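Local structure of SusD-like carbohydrate binding protein (Bacteroides vulgatus, 3LEW) at residues 50-55 / 67-73; 57-63 / 448-452; 288-293 / 305-309; 325-329 / 401-405. The protein probably binds carbohydrate at the outer membrane as a member of the SusD family, consistent with a part in nutrient uptake. One frame throughout, in Å; residues are numbered along the deposited sequence.

Contact 1. Residues 50-55 / 67-73; sequences RANDAM and FRTHNEF
The ring of Phe67 lies beneath the start of the Arg50 side chain: Arg50 CB stands 4.0 Å from the centroid of the Phe67 ring and 24° off its normal, a CH-pi contact displaced toward the rim at Phe67 CZ. Beyond CB the arginine bends at chi2 and chi3, and its guanidinium leaves the contact for Gln270 and Gly404. On the same helix, Ala51 and, a turn further on, Ala54 bring their methyl groups to His70. Ala51 CB approaches His70 CD2 at 3.6 Å, while Ala54 CB rests on His70 CB at 3.7 Å. This is close helix-to-helix packing within the starch-binding-associated family region, the short helix 68-71, with Phe67 at its N-cap, set against the C-terminal turn of helix 46-54. Where helix 46-54 ends, Asn71 ND2 donates to Ala54 O over 2.9 Å, nearly straight at 163°, in the carbonyl plane and on a lone pair. The Asn71 amide reaches it with CG anti to the backbone N (chi1 -160°), and it also bonds Val59 and Leu61 of the intervening strand. Phe73, the positive-phi residue of a Schellman motif, brings CE1 to 3.8 Å from Met55 CB, and its ring edge faces the buried Met55 O.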
loop_
_atom_site.group_PDB
_atom_site.type_symbol
_atom_site.label_atom_id
_atom_site.label_comp_id
_atom_site.label_asym_id
_atom_site.label_seq_id
_atom_site.Cartn_x
_atom_site.Cartn_y
_atom_site.Cartn_z
ATOM N N ARG A 50 2.203 -2.468 5.569
ATOM C CA ARG A 50 1.665 -3.189 6.711
ATOM C C ARG A 50 1.117 -2.231 7.776
ATOM O O ARG A 50 0.010 -2.441 8.299
ATOM C CB ARG A 50 2.737 -4.161 7.314
ATOM C CG ARG A 50 2.703 -5.603 6.800
ATOM C CD ARG A 50 3.137 -5.789 5.335
ATOM N NE ARG A 50 2.042 -5.508 4.394
ATOM C CZ ARG A 50 2.162 -5.523 3.075
ATOM N NH1 ARG A 50 3.351 -5.720 2.476
ATOM N NH2 ARG A 50 1.085 -5.323 2.322
ATOM N N ALA A 51 1.861 -1.174 8.090
ATOM C CA ALA A 51 1.385 -0.136 8.990
ATOM C C ALA A 51 0.036 0.395 8.538
ATOM O O ALA A 51 -0.878 0.552 9.357
ATOM C CB ALA A 51 2.419 1.038 9.110
ATOM N N ASN A 52 -0.082 0.646 7.238
ATOM C CA ASN A 52 -1.289 1.205 6.651
ATOM C C ASN A 52 -2.535 0.368 6.907
ATOM O O ASN A 52 -3.601 0.907 7.119
ATOM C CB ASN A 52 -1.149 1.471 5.146
ATOM C CG ASN A 52 -0.125 2.591 4.826
ATOM O OD1 ASN A 52 0.371 3.282 5.752
ATOM N ND2 ASN A 52 0.287 2.675 3.544
ATOM N N ASP A 53 -2.396 -0.942 6.852
ATOM C CA ASP A 53 -3.508 -1.825 7.140
ATOM C C ASP A 53 -3.757 -2.008 8.612
ATOM O O ASP A 53 -4.912 -2.132 9.019
ATOM C CB ASP A 53 -3.299 -3.184 6.421
ATOM C CG ASP A 53 -3.436 -3.056 4.914
ATOM O OD1 ASP A 53 -4.270 -2.234 4.427
ATOM O OD2 ASP A 53 -2.729 -3.786 4.199
ATOM N N ALA A 54 -2.700 -2.042 9.440
ATOM C CA ALA A 54 -2.870 -2.100 10.878
ATOM C C ALA A 54 -3.637 -0.875 11.379
ATOM O O ALA A 54 -4.372 -0.944 12.358
ATOM C CB ALA A 54 -1.476 -2.219 11.603
HETATM N N MSE A 55 -3.513 0.232 10.669
HETATM C CA MSE A 55 -4.188 1.472 11.058
HETATM C C MSE A 55 -5.593 1.656 10.394
HETATM O O MSE A 55 -6.077 2.784 10.255
HETATM C CB MSE A 55 -3.204 2.589 10.726
HETATM C CG MSE A 55 -1.967 2.548 11.649
HETATM SE SE MSE A 55 -0.582 3.722 11.095
HETATM C CE MSE A 55 -1.376 5.456 11.474
ATOM N N PHE A 67 3.741 -5.131 14.821
ATOM C CA PHE A 67 2.814 -4.047 14.494
ATOM C C PHE A 67 1.684 -3.789 15.464
ATOM O O PHE A 67 0.741 -3.047 15.130
ATOM C CB PHE A 67 2.273 -4.299 13.092
ATOM C CG PHE A 67 3.317 -4.068 12.022
ATOM C CD1 PHE A 67 4.180 -5.103 11.621
ATOM C CD2 PHE A 67 3.416 -2.835 11.409
ATOM C CE1 PHE A 67 5.166 -4.874 10.616
ATOM C CE2 PHE A 67 4.357 -2.640 10.406
ATOM C CZ PHE A 67 5.223 -3.659 10.017
ATOM N N ARG A 68 1.805 -4.307 16.681
ATOM C CA ARG A 68 0.725 -4.092 17.682
ATOM C C ARG A 68 0.520 -2.584 17.957
ATOM O O ARG A 68 -0.608 -2.148 18.020
ATOM C CB ARG A 68 0.970 -4.833 18.995
ATOM C CG ARG A 68 -0.201 -4.610 20.043
ATOM C CD ARG A 68 0.197 -4.989 21.490
ATOM N NE ARG A 68 1.381 -4.217 21.920
ATOM C CZ ARG A 68 1.367 -3.095 22.639
ATOM N NH1 ARG A 68 0.219 -2.573 23.073
ATOM N NH2 ARG A 68 2.513 -2.499 22.954
ATOM N N THR A 69 1.596 -1.806 18.109
ATOM C CA THR A 69 1.465 -0.396 18.417
ATOM C C THR A 69 0.829 0.383 17.239
ATOM O O THR A 69 0.223 1.394 17.457
ATOM C CB THR A 69 2.765 0.256 18.856
ATOM O OG1 THR A 69 3.745 0.150 17.806
ATOM C CG2 THR A 69 3.327 -0.390 20.188
ATOM N N HIS A 70 0.998 -0.093 16.018
ATOM C CA HIS A 70 0.361 0.483 14.833
ATOM C C HIS A 70 -1.132 0.267 14.906
ATOM O O HIS A 70 -1.901 1.202 14.620
ATOM C CB HIS A 70 0.947 -0.087 13.492
ATOM C CG HIS A 70 2.441 -0.043 13.426
ATOM N ND1 HIS A 70 3.225 -0.754 14.304
ATOM C CD2 HIS A 70 3.300 0.605 12.595
ATOM C CE1 HIS A 70 4.506 -0.529 14.031
ATOM N NE2 HIS A 70 4.583 0.282 12.989
ATOM N N ASN A 71 -1.565 -0.944 15.303
ATOM C CA ASN A 71 -2.982 -1.233 15.454
ATOM C C ASN A 71 -3.612 -0.305 16.501
ATOM O O ASN A 71 -4.781 0.042 16.381
ATOM C CB ASN A 71 -3.169 -2.718 15.768
ATOM C CG ASN A 71 -4.570 -3.260 15.479
ATOM O OD1 ASN A 71 -5.089 -4.048 16.289
ATOM N ND2 ASN A 71 -5.144 -2.945 14.303
ATOM N N GLU A 72 -2.835 0.091 17.501
ATOM C CA GLU A 72 -3.238 0.994 18.579
ATOM C C GLU A 72 -3.221 2.480 18.198
ATOM O O GLU A 72 -3.701 3.344 18.978
ATOM C CB GLU A 72 -2.234 0.881 19.724
ATOM C CG GLU A 72 -2.156 -0.432 20.400
ATOM C CD GLU A 72 -1.316 -0.369 21.644
ATOM O OE1 GLU A 72 -0.273 0.314 21.651
ATOM O OE2 GLU A 72 -1.709 -0.993 22.637
ATOM N N PHE A 73 -2.612 2.782 17.054
ATOM C CA PHE A 73 -2.369 4.159 16.566
ATOM C C PHE A 73 -1.270 4.914 17.305
ATOM O O PHE A 73 -1.164 6.150 17.198
ATOM C CB PHE A 73 -3.664 4.996 16.485
ATOM C CG PHE A 73 -4.636 4.486 15.470
ATOM C CD1 PHE A 73 -4.552 4.853 14.146
ATOM C CD2 PHE A 73 -5.647 3.648 15.850
ATOM C CE1 PHE A 73 -5.451 4.350 13.200
ATOM C CE2 PHE A 73 -6.521 3.160 14.954
ATOM C CZ PHE A 73 -6.437 3.499 13.613
#

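Contact 2. Residues 57-63 / 448-452; sequences SDVVLNS and QGHRF
Leu61 O receives the shortest hydrogen bond of this contact, 2.8 Å from Arg451 NH1, with an angle of 163° at the hydrogen. The oxygen lies near the guanidinium plane, although the donor stands above the carbonyl plane of Leu61 and so misses its lone pairs. A bend at chi3 (67°) turns the end of the arginine to this carbonyl, and Phe452 CZ sits over the centre of one guanidinium face. Near the other end of strand 59-61, His450 NE2 donates to Ser57 O at 2.9 Å, the acceptor in the plane of the imidazole. Val59 O also lies at the ring's edge, 3.2 Å from His450 CE1. Between these two polar grips Val60, in the conformer described, divides its branches: CG2 lies over a face of the His450 ring, 3.9 Å from the centroid, and CG1 is directed to Gly449 O. The loop after strand 440-448, nearly 390 residues on, thereby packs against strand 59-61, which itself pairs antiparallel with strand 286-288. Since both cross-contact hydrogen bonds run from side chains to main-chain carbonyls, the loop is tied to the backbone of strand 59-61 and of the residues leading into it, and the NE2 bond implies a proton on that nitrogen of His450.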
loop_
_atom_site.group_PDB
_atom_site.type_symbol
_atom_site.label_atom_id
_atom_site.label_comp_id
_atom_site.label_asym_id
_atom_site.label_seq_id
_atom_site.Cartn_x
_atom_site.Cartn_y
_atom_site.Cartn_z
ATOM N N SER A 57 -9.719 -0.399 9.586
ATOM C CA SER A 57 -10.887 -0.949 10.242
ATOM C C SER A 57 -10.935 -2.445 10.204
ATOM O O SER A 57 -11.810 -3.019 10.858
ATOM C CB SER A 57 -12.161 -0.394 9.564
ATOM O OG SER A 57 -12.225 1.032 9.727
ATOM N N ASP A 58 -10.093 -3.074 9.381
ATOM C CA ASP A 58 -10.316 -4.493 9.037
ATOM C C ASP A 58 -9.305 -5.502 9.559
ATOM O O ASP A 58 -9.431 -6.749 9.292
ATOM C CB ASP A 58 -10.443 -4.625 7.531
ATOM C CG ASP A 58 -11.523 -3.716 6.973
ATOM O OD1 ASP A 58 -12.596 -3.684 7.622
ATOM O OD2 ASP A 58 -11.246 -2.997 5.971
ATOM N N VAL A 59 -8.323 -5.010 10.292
ATOM C CA VAL A 59 -7.196 -5.832 10.760
ATOM C C VAL A 59 -7.098 -5.714 12.270
ATOM O O VAL A 59 -7.184 -4.609 12.807
ATOM C CB VAL A 59 -5.869 -5.373 10.076
ATOM C CG1 VAL A 59 -4.615 -6.049 10.687
ATOM C CG2 VAL A 59 -5.954 -5.617 8.544
ATOM N N VAL A 60 -6.974 -6.867 12.934
ATOM C CA VAL A 60 -6.705 -7.014 14.352
ATOM C C VAL A 60 -5.288 -7.572 14.533
ATOM O O VAL A 60 -5.014 -8.679 14.020
ATOM C CB VAL A 60 -7.694 -8.067 14.964
ATOM C CG1 VAL A 60 -7.464 -8.257 16.452
ATOM C CG2 VAL A 60 -9.179 -7.706 14.673
ATOM N N LEU A 61 -4.444 -6.884 15.282
ATOM C CA LEU A 61 -3.106 -7.355 15.596
ATOM C C LEU A 61 -3.123 -8.198 16.881
ATOM O O LEU A 61 -3.779 -7.850 17.882
ATOM C CB LEU A 61 -2.125 -6.189 15.712
ATOM C CG LEU A 61 -1.361 -5.786 14.457
ATOM C CD1 LEU A 61 -0.296 -6.802 14.028
ATOM C CD2 LEU A 61 -2.328 -5.467 13.244
ATOM N N ASN A 62 -2.388 -9.307 16.856
ATOM C CA ASN A 62 -2.094 -10.004 18.096
ATOM C C ASN A 62 -0.986 -9.270 18.865
ATOM O O ASN A 62 -0.604 -8.131 18.542
ATOM C CB ASN A 62 -1.885 -11.550 17.876
ATOM C CG ASN A 62 -0.581 -11.886 17.189
ATOM O OD1 ASN A 62 0.314 -11.036 17.127
ATOM N ND2 ASN A 62 -0.455 -13.124 16.676
ATOM N N SER A 63 -0.481 -9.919 19.893
ATOM C CA SER A 63 0.467 -9.406 20.864
ATOM C C SER A 63 1.925 -9.628 20.472
ATOM O O SER A 63 2.827 -9.340 21.271
ATOM C CB SER A 63 0.259 -10.172 22.184
ATOM O OG SER A 63 0.731 -11.518 22.106
ATOM N N GLN A 448 -11.547 -14.115 19.337
ATOM C CA GLN A 448 -10.954 -12.782 19.474
ATOM C C GLN A 448 -11.218 -11.900 18.261
ATOM O O GLN A 448 -10.796 -12.243 17.135
ATOM C CB GLN A 448 -9.431 -12.915 19.651
ATOM C CG GLN A 448 -8.697 -11.603 19.919
ATOM C CD GLN A 448 -9.156 -10.941 21.187
ATOM O OE1 GLN A 448 -9.138 -11.550 22.270
ATOM N NE2 GLN A 448 -9.595 -9.684 21.067
ATOM N N GLY A 449 -11.840 -10.748 18.518
ATOM C CA GLY A 449 -11.958 -9.671 17.532
ATOM C C GLY A 449 -11.049 -8.465 17.824
ATOM O O GLY A 449 -9.996 -8.590 18.452
ATOM N N HIS A 450 -11.482 -7.290 17.403
ATOM C CA HIS A 450 -10.704 -6.076 17.639
ATOM C C HIS A 450 -10.352 -5.878 19.112
ATOM O O HIS A 450 -11.093 -6.311 20.006
ATOM C CB HIS A 450 -11.480 -4.851 17.157
ATOM C CG HIS A 450 -11.282 -4.536 15.701
ATOM N ND1 HIS A 450 -10.038 -4.279 15.158
ATOM C CD2 HIS A 450 -12.171 -4.433 14.672
ATOM C CE1 HIS A 450 -10.176 -4.014 13.876
ATOM N NE2 HIS A 450 -11.452 -4.082 13.556
ATOM N N ARG A 451 -9.243 -5.189 19.341
ATOM C CA ARG A 451 -8.748 -4.903 20.679
ATOM C C ARG A 451 -8.653 -3.417 21.018
ATOM O O ARG A 451 -8.659 -3.054 22.197
ATOM C CB ARG A 451 -7.348 -5.507 20.807
ATOM C CG ARG A 451 -7.325 -7.062 20.663
ATOM C CD ARG A 451 -5.891 -7.540 20.370
ATOM N NE ARG A 451 -5.054 -7.303 21.512
ATOM C CZ ARG A 451 -3.742 -7.107 21.522
ATOM N NH1 ARG A 451 -2.995 -7.104 20.424
ATOM N NH2 ARG A 451 -3.172 -6.893 22.694
ATOM N N PHE A 452 -8.508 -2.588 20.002
ATOM C CA PHE A 452 -8.234 -1.149 20.211
ATOM C C PHE A 452 -9.365 -0.374 19.619
ATOM O O PHE A 452 -9.524 -0.336 18.394
ATOM C CB PHE A 452 -6.890 -0.797 19.610
ATOM C CG PHE A 452 -5.771 -1.643 20.157
ATOM C CD1 PHE A 452 -5.395 -1.539 21.472
ATOM C CD2 PHE A 452 -5.091 -2.545 19.331
ATOM C CE1 PHE A 452 -4.379 -2.341 21.989
ATOM C CE2 PHE A 452 -4.077 -3.315 19.819
ATOM C CZ PHE A 452 -3.715 -3.230 21.139
#

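Contact 3. Residues 288-293 / 305-309; sequences VDPYFR and MLFWA
An Asx turn, in which Asp289 OD1 accepts from Tyr291 N, starts the bend that carries the chain from strand 286-288 into residues 290-293 and against edge strand 306-309. Leu306 is the apolar centre of the contact. Its CD1 meets Phe292 CD2 at 3.9 Å, and its CD2 meets Val288 CG2 at 4.1 Å, the side chains roughly perpendicular in both pairs. Strand 306-309 is outermost in a mixed four-stranded sheet, so this packing lays the bend against the sheet's margin, where Pro290 CG abuts Trp308 CH2 at 3.4 Å. Arg293 is extended from CG to NE and runs antiparallel alongside Leu306, bringing Arg293 NE to 3.0 Å from Leu306 O, above the carbonyl plane. A water accepts from Arg293 NH2 and donates to Leu306 O, each at 2.8 Å, giving that oxygen a second donor. With a leucine in place of Arg293, Leu306 O would probably lose its direct bond and the bridging water its link to the arginine.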
loop_
_atom_site.group_PDB
_atom_site.type_symbol
_atom_site.label_atom_id
_atom_site.label_comp_id
_atom_site.label_asym_id
_atom_site.label_seq_id
_atom_site.Cartn_x
_atom_site.Cartn_y
_atom_site.Cartn_z
ATOM N N VAL A 288 -7.837 -10.938 11.249
ATOM C CA VAL A 288 -8.955 -10.290 10.573
ATOM C C VAL A 288 -9.997 -9.824 11.605
ATOM O O VAL A 288 -10.315 -10.547 12.540
ATOM C CB VAL A 288 -9.590 -11.246 9.558
ATOM C CG1 VAL A 288 -10.738 -10.549 8.803
ATOM C CG2 VAL A 288 -8.546 -11.811 8.606
ATOM N N ASP A 289 -10.554 -8.634 11.424
ATOM C CA ASP A 289 -11.803 -8.289 12.161
ATOM C C ASP A 289 -12.873 -9.319 11.802
ATOM O O ASP A 289 -13.273 -9.435 10.639
ATOM C CB ASP A 289 -12.282 -6.903 11.738
ATOM C CG ASP A 289 -13.539 -6.442 12.463
ATOM O OD1 ASP A 289 -14.070 -7.183 13.333
ATOM O OD2 ASP A 289 -14.001 -5.318 12.140
ATOM N N PRO A 290 -13.438 -10.027 12.816
ATOM C CA PRO A 290 -14.415 -11.019 12.435
ATOM C C PRO A 290 -15.590 -10.410 11.675
ATOM O O PRO A 290 -16.172 -11.058 10.835
ATOM C CB PRO A 290 -14.857 -11.590 13.767
ATOM C CG PRO A 290 -13.584 -11.516 14.620
ATOM C CD PRO A 290 -12.962 -10.198 14.202
ATOM N N TYR A 291 -15.938 -9.166 11.981
ATOM C CA TYR A 291 -17.000 -8.474 11.240
ATOM C C TYR A 291 -16.687 -8.197 9.757
ATOM O O TYR A 291 -17.619 -7.995 8.973
ATOM C CB TYR A 291 -17.383 -7.161 11.923
ATOM C CG TYR A 291 -18.006 -7.335 13.300
ATOM C CD1 TYR A 291 -19.187 -8.060 13.472
ATOM C CD2 TYR A 291 -17.379 -6.807 14.444
ATOM C CE1 TYR A 291 -19.773 -8.204 14.755
ATOM C CE2 TYR A 291 -17.959 -6.957 15.728
ATOM C CZ TYR A 291 -19.128 -7.663 15.876
ATOM O OH TYR A 291 -19.677 -7.818 17.149
ATOM N N PHE A 292 -15.410 -8.190 9.376
ATOM C CA PHE A 292 -15.025 -8.026 7.969
ATOM C C PHE A 292 -15.571 -9.147 7.078
ATOM O O PHE A 292 -15.916 -8.909 5.939
ATOM C CB PHE A 292 -13.510 -7.949 7.888
ATOM C CG PHE A 292 -12.950 -7.886 6.490
ATOM C CD1 PHE A 292 -13.042 -6.727 5.763
ATOM C CD2 PHE A 292 -12.329 -8.993 5.929
ATOM C CE1 PHE A 292 -12.466 -6.627 4.522
ATOM C CE2 PHE A 292 -11.770 -8.912 4.665
ATOM C CZ PHE A 292 -11.872 -7.728 3.961
ATOM N N ARG A 293 -15.708 -10.355 7.622
ATOM C CA ARG A 293 -16.225 -11.491 6.864
ATOM C C ARG A 293 -17.699 -11.252 6.476
ATOM O O ARG A 293 -18.129 -11.689 5.419
ATOM C CB ARG A 293 -16.079 -12.778 7.657
ATOM C CG ARG A 293 -16.464 -14.060 6.897
ATOM C CD ARG A 293 -16.091 -15.284 7.695
ATOM N NE ARG A 293 -16.182 -16.530 6.930
ATOM C CZ ARG A 293 -17.319 -17.161 6.637
ATOM N NH1 ARG A 293 -18.498 -16.673 7.025
ATOM N NH2 ARG A 293 -17.286 -18.296 5.934
HETATM N N MSE A 305 -11.963 -17.778 2.445
HETATM C CA MSE A 305 -10.563 -17.604 2.871
HETATM C C MSE A 305 -10.443 -17.018 4.301
HETATM O O MSE A 305 -9.332 -16.886 4.846
HETATM C CB MSE A 305 -9.822 -16.731 1.856
HETATM C CG MSE A 305 -9.785 -17.442 0.514
HETATM SE SE MSE A 305 -9.379 -16.259 -0.947
HETATM C CE MSE A 305 -7.903 -15.500 -0.228
ATOM N N LEU A 306 -11.585 -16.672 4.875
ATOM C CA LEU A 306 -11.680 -16.065 6.206
ATOM C C LEU A 306 -12.289 -17.114 7.159
ATOM O O LEU A 306 -13.415 -17.553 6.989
ATOM C CB LEU A 306 -12.547 -14.816 6.176
ATOM C CG LEU A 306 -12.120 -13.775 5.146
ATOM C CD1 LEU A 306 -13.192 -12.653 5.055
ATOM C CD2 LEU A 306 -10.732 -13.221 5.466
ATOM N N PHE A 307 -11.515 -17.539 8.147
ATOM C CA PHE A 307 -11.969 -18.587 9.039
ATOM C C PHE A 307 -11.251 -18.530 10.374
ATOM O O PHE A 307 -10.131 -18.072 10.456
ATOM C CB PHE A 307 -11.739 -19.976 8.412
ATOM C CG PHE A 307 -10.331 -20.191 7.923
ATOM C CD1 PHE A 307 -9.352 -20.697 8.786
ATOM C CD2 PHE A 307 -9.973 -19.860 6.638
ATOM C CE1 PHE A 307 -8.071 -20.893 8.365
ATOM C CE2 PHE A 307 -8.661 -20.035 6.197
ATOM C CZ PHE A 307 -7.711 -20.550 7.085
ATOM N N TRP A 308 -11.932 -19.016 11.414
ATOM C CA TRP A 308 -11.322 -19.155 12.745
ATOM C C TRP A 308 -10.243 -20.211 12.729
ATOM O O TRP A 308 -10.419 -21.290 12.148
ATOM C CB TRP A 308 -12.373 -19.591 13.767
ATOM C CG TRP A 308 -13.510 -18.653 13.973
ATOM C CD1 TRP A 308 -14.823 -18.895 13.679
ATOM C CD2 TRP A 308 -13.463 -17.329 14.551
ATOM N NE1 TRP A 308 -15.587 -17.804 14.015
ATOM C CE2 TRP A 308 -14.782 -16.825 14.543
ATOM C CE3 TRP A 308 -12.439 -16.527 15.051
ATOM C CZ2 TRP A 308 -15.102 -15.575 15.041
ATOM C CZ3 TRP A 308 -12.750 -15.281 15.544
ATOM C CH2 TRP A 308 -14.080 -14.808 15.524
ATOM N N ALA A 309 -9.154 -19.951 13.421
ATOM C CA ALA A 309 -8.148 -20.968 13.646
ATOM C C ALA A 309 -7.318 -20.584 14.846
ATOM O O ALA A 309 -7.149 -19.386 15.175
ATOM C CB ALA A 309 -7.211 -21.157 12.370
HETATM O O HOH W 1 -14.773 -19.626 5.782
#

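Contact 4. Residues 325-329 / 401-405; sequences RNSKF and ELWGE
Asn326 and Trp403 approach head-on, and the amide meets the indole over its face: Asn326 ND2 stands 3.3 Å above the ring plane, offset toward the rim at CE3, with amide and ring planes 49° apart. A chi1 of -160°, which sets CG opposite the main-chain nitrogen, carries the Asn326 amide over the indole, while its OD1 accepts from Lys328 N in an Asx turn. Lys328 is extended throughout and lies roughly perpendicular to Glu405. Its NZ donates to Trp403 O at 2.8 Å, in the carbonyl plane and on a lone pair, and to Glu401 O at 3.1 Å, above that carbonyl plane. Its salt bridge, also 2.8 Å, meets Glu405 OE2 on the anti side; Arg345 forms a salt bridge to the same oxygen. A methionine in place of Lys328 would probably leave the Trp403 and Glu401 carbonyls without this donor and Glu405 with one positive partner fewer. Beside the lysine, Phe329 presents its ring edge to Glu405 CG, CZ at 3.8 Å, the ring and carboxylate planes 73° apart. Lys328 NZ thus ties together the end of helix 387-401 and the type II beta turn that follows, Leu402 to Glu405, with Gly404 third at positive phi.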
loop_
_atom_site.group_PDB
_atom_site.type_symbol
_atom_site.label_atom_id
_atom_site.label_comp_id
_atom_site.label_asym_id
_atom_site.label_seq_id
_atom_site.Cartn_x
_atom_site.Cartn_y
_atom_site.Cartn_z
ATOM N N ARG A 325 -8.516 -15.751 10.691
ATOM C CA ARG A 325 -7.389 -15.757 9.790
ATOM C C ARG A 325 -7.835 -15.514 8.381
ATOM O O ARG A 325 -8.970 -15.786 8.015
ATOM C CB ARG A 325 -6.685 -17.125 9.820
ATOM C CG ARG A 325 -6.455 -17.727 11.159
ATOM C CD ARG A 325 -5.609 -16.852 12.071
ATOM N NE ARG A 325 -5.610 -17.448 13.404
ATOM C CZ ARG A 325 -4.725 -17.168 14.367
ATOM N NH1 ARG A 325 -3.776 -16.257 14.196
ATOM N NH2 ARG A 325 -4.850 -17.728 15.537
ATOM N N ASN A 326 -6.913 -14.965 7.573
ATOM C CA ASN A 326 -7.071 -14.886 6.141
ATOM C C ASN A 326 -5.995 -15.778 5.490
ATOM O O ASN A 326 -4.817 -15.564 5.717
ATOM C CB ASN A 326 -6.917 -13.421 5.668
ATOM C CG ASN A 326 -7.520 -13.173 4.304
ATOM O OD1 ASN A 326 -7.716 -14.125 3.481
ATOM N ND2 ASN A 326 -7.835 -11.894 4.034
ATOM N N SER A 327 -6.410 -16.793 4.724
ATOM C CA SER A 327 -5.452 -17.600 3.962
ATOM C C SER A 327 -4.812 -16.805 2.793
ATOM O O SER A 327 -3.938 -17.335 2.074
ATOM C CB SER A 327 -6.118 -18.877 3.471
ATOM O OG SER A 327 -7.154 -18.573 2.557
ATOM N N LYS A 328 -5.195 -15.544 2.612
ATOM C CA LYS A 328 -4.763 -14.759 1.427
ATOM C C LYS A 328 -3.248 -14.775 1.198
ATOM O O LYS A 328 -2.788 -15.111 0.095
ATOM C CB LYS A 328 -5.263 -13.312 1.550
ATOM C CG LYS A 328 -5.023 -12.436 0.347
ATOM C CD LYS A 328 -5.733 -11.105 0.489
ATOM C CE LYS A 328 -5.436 -10.207 -0.672
ATOM N NZ LYS A 328 -6.148 -8.897 -0.632
ATOM N N PHE A 329 -2.487 -14.406 2.231
ATOM C CA PHE A 329 -1.028 -14.305 2.143
ATOM C C PHE A 329 -0.398 -15.514 2.841
ATOM O O PHE A 329 -0.677 -15.775 4.031
ATOM C CB PHE A 329 -0.507 -13.064 2.821
ATOM C CG PHE A 329 -0.946 -11.803 2.187
ATOM C CD1 PHE A 329 -0.239 -11.278 1.144
ATOM C CD2 PHE A 329 -2.062 -11.128 2.668
ATOM C CE1 PHE A 329 -0.629 -10.082 0.535
ATOM C CE2 PHE A 329 -2.455 -9.934 2.104
ATOM C CZ PHE A 329 -1.716 -9.412 1.013
ATOM N N GLU A 401 -11.403 -6.345 -1.514
ATOM C CA GLU A 401 -10.483 -6.891 -2.537
ATOM C C GLU A 401 -9.019 -6.673 -2.196
ATOM O O GLU A 401 -8.179 -7.497 -2.572
ATOM C CB GLU A 401 -10.811 -6.278 -3.908
ATOM C CG GLU A 401 -9.854 -6.644 -5.086
ATOM C CD GLU A 401 -9.844 -8.112 -5.474
ATOM O OE1 GLU A 401 -10.745 -8.869 -5.052
ATOM O OE2 GLU A 401 -8.927 -8.516 -6.232
ATOM N N LEU A 402 -8.708 -5.530 -1.566
ATOM C CA LEU A 402 -7.323 -5.103 -1.307
ATOM C C LEU A 402 -6.854 -5.310 0.150
ATOM O O LEU A 402 -5.821 -4.769 0.555
ATOM C CB LEU A 402 -7.116 -3.632 -1.714
ATOM C CG LEU A 402 -7.476 -3.344 -3.175
ATOM C CD1 LEU A 402 -7.442 -1.808 -3.448
ATOM C CD2 LEU A 402 -6.576 -4.094 -4.172
ATOM N N TRP A 403 -7.604 -6.085 0.907
ATOM C CA TRP A 403 -7.295 -6.356 2.317
ATOM C C TRP A 403 -5.849 -6.787 2.461
ATOM O O TRP A 403 -5.379 -7.695 1.768
ATOM C CB TRP A 403 -8.216 -7.462 2.879
ATOM C CG TRP A 403 -8.021 -7.698 4.359
ATOM C CD1 TRP A 403 -8.762 -7.155 5.382
ATOM C CD2 TRP A 403 -6.984 -8.501 5.000
ATOM N NE1 TRP A 403 -8.282 -7.604 6.605
ATOM C CE2 TRP A 403 -7.188 -8.418 6.383
ATOM C CE3 TRP A 403 -5.925 -9.284 4.525
ATOM C CZ2 TRP A 403 -6.344 -9.049 7.295
ATOM C CZ3 TRP A 403 -5.098 -9.912 5.450
ATOM C CH2 TRP A 403 -5.336 -9.799 6.808
ATOM N N GLY A 404 -5.124 -6.144 3.359
ATOM C CA GLY A 404 -3.758 -6.556 3.601
ATOM C C GLY A 404 -2.687 -6.084 2.614
ATOM O O GLY A 404 -1.508 -6.328 2.848
ATOM N N GLU A 405 -3.095 -5.400 1.550
ATOM C CA GLU A 405 -2.157 -4.954 0.511
ATOM C C GLU A 405 -1.660 -3.518 0.653
ATOM O O GLU A 405 -0.881 -3.067 -0.177
ATOM C CB GLU A 405 -2.798 -5.151 -0.864
ATOM C CG GLU A 405 -2.992 -6.644 -1.191
ATOM C CD GLU A 405 -3.684 -6.854 -2.512
ATOM O OE1 GLU A 405 -3.047 -6.653 -3.599
ATOM O OE2 GLU A 405 -4.863 -7.251 -2.436
#

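Overall arrangement
All four contacts are largely buried, but the centres of contacts 1 and 4 lie about 13 and 12 Å from the centre of the chain, those of contacts 2 and 3 about 19 and 21 Å, where partly exposed arginines sit at the margin. Contact 1 is mainly apolar helix packing; contacts 2, 3 and 4 all set charged or aromatic side-chain donors on backbone carbonyls, but only contact 4 adds a salt bridge across its segments. Strands 306-309 and 321-326, neighbours in one sheet, link contacts 3 and 4. Asn71 joins contact 1 to strand 59-61 of contact 2, while Asp58 O accepts from both Asp289 N of contact 3 and Trp403 NE1 of contact 4.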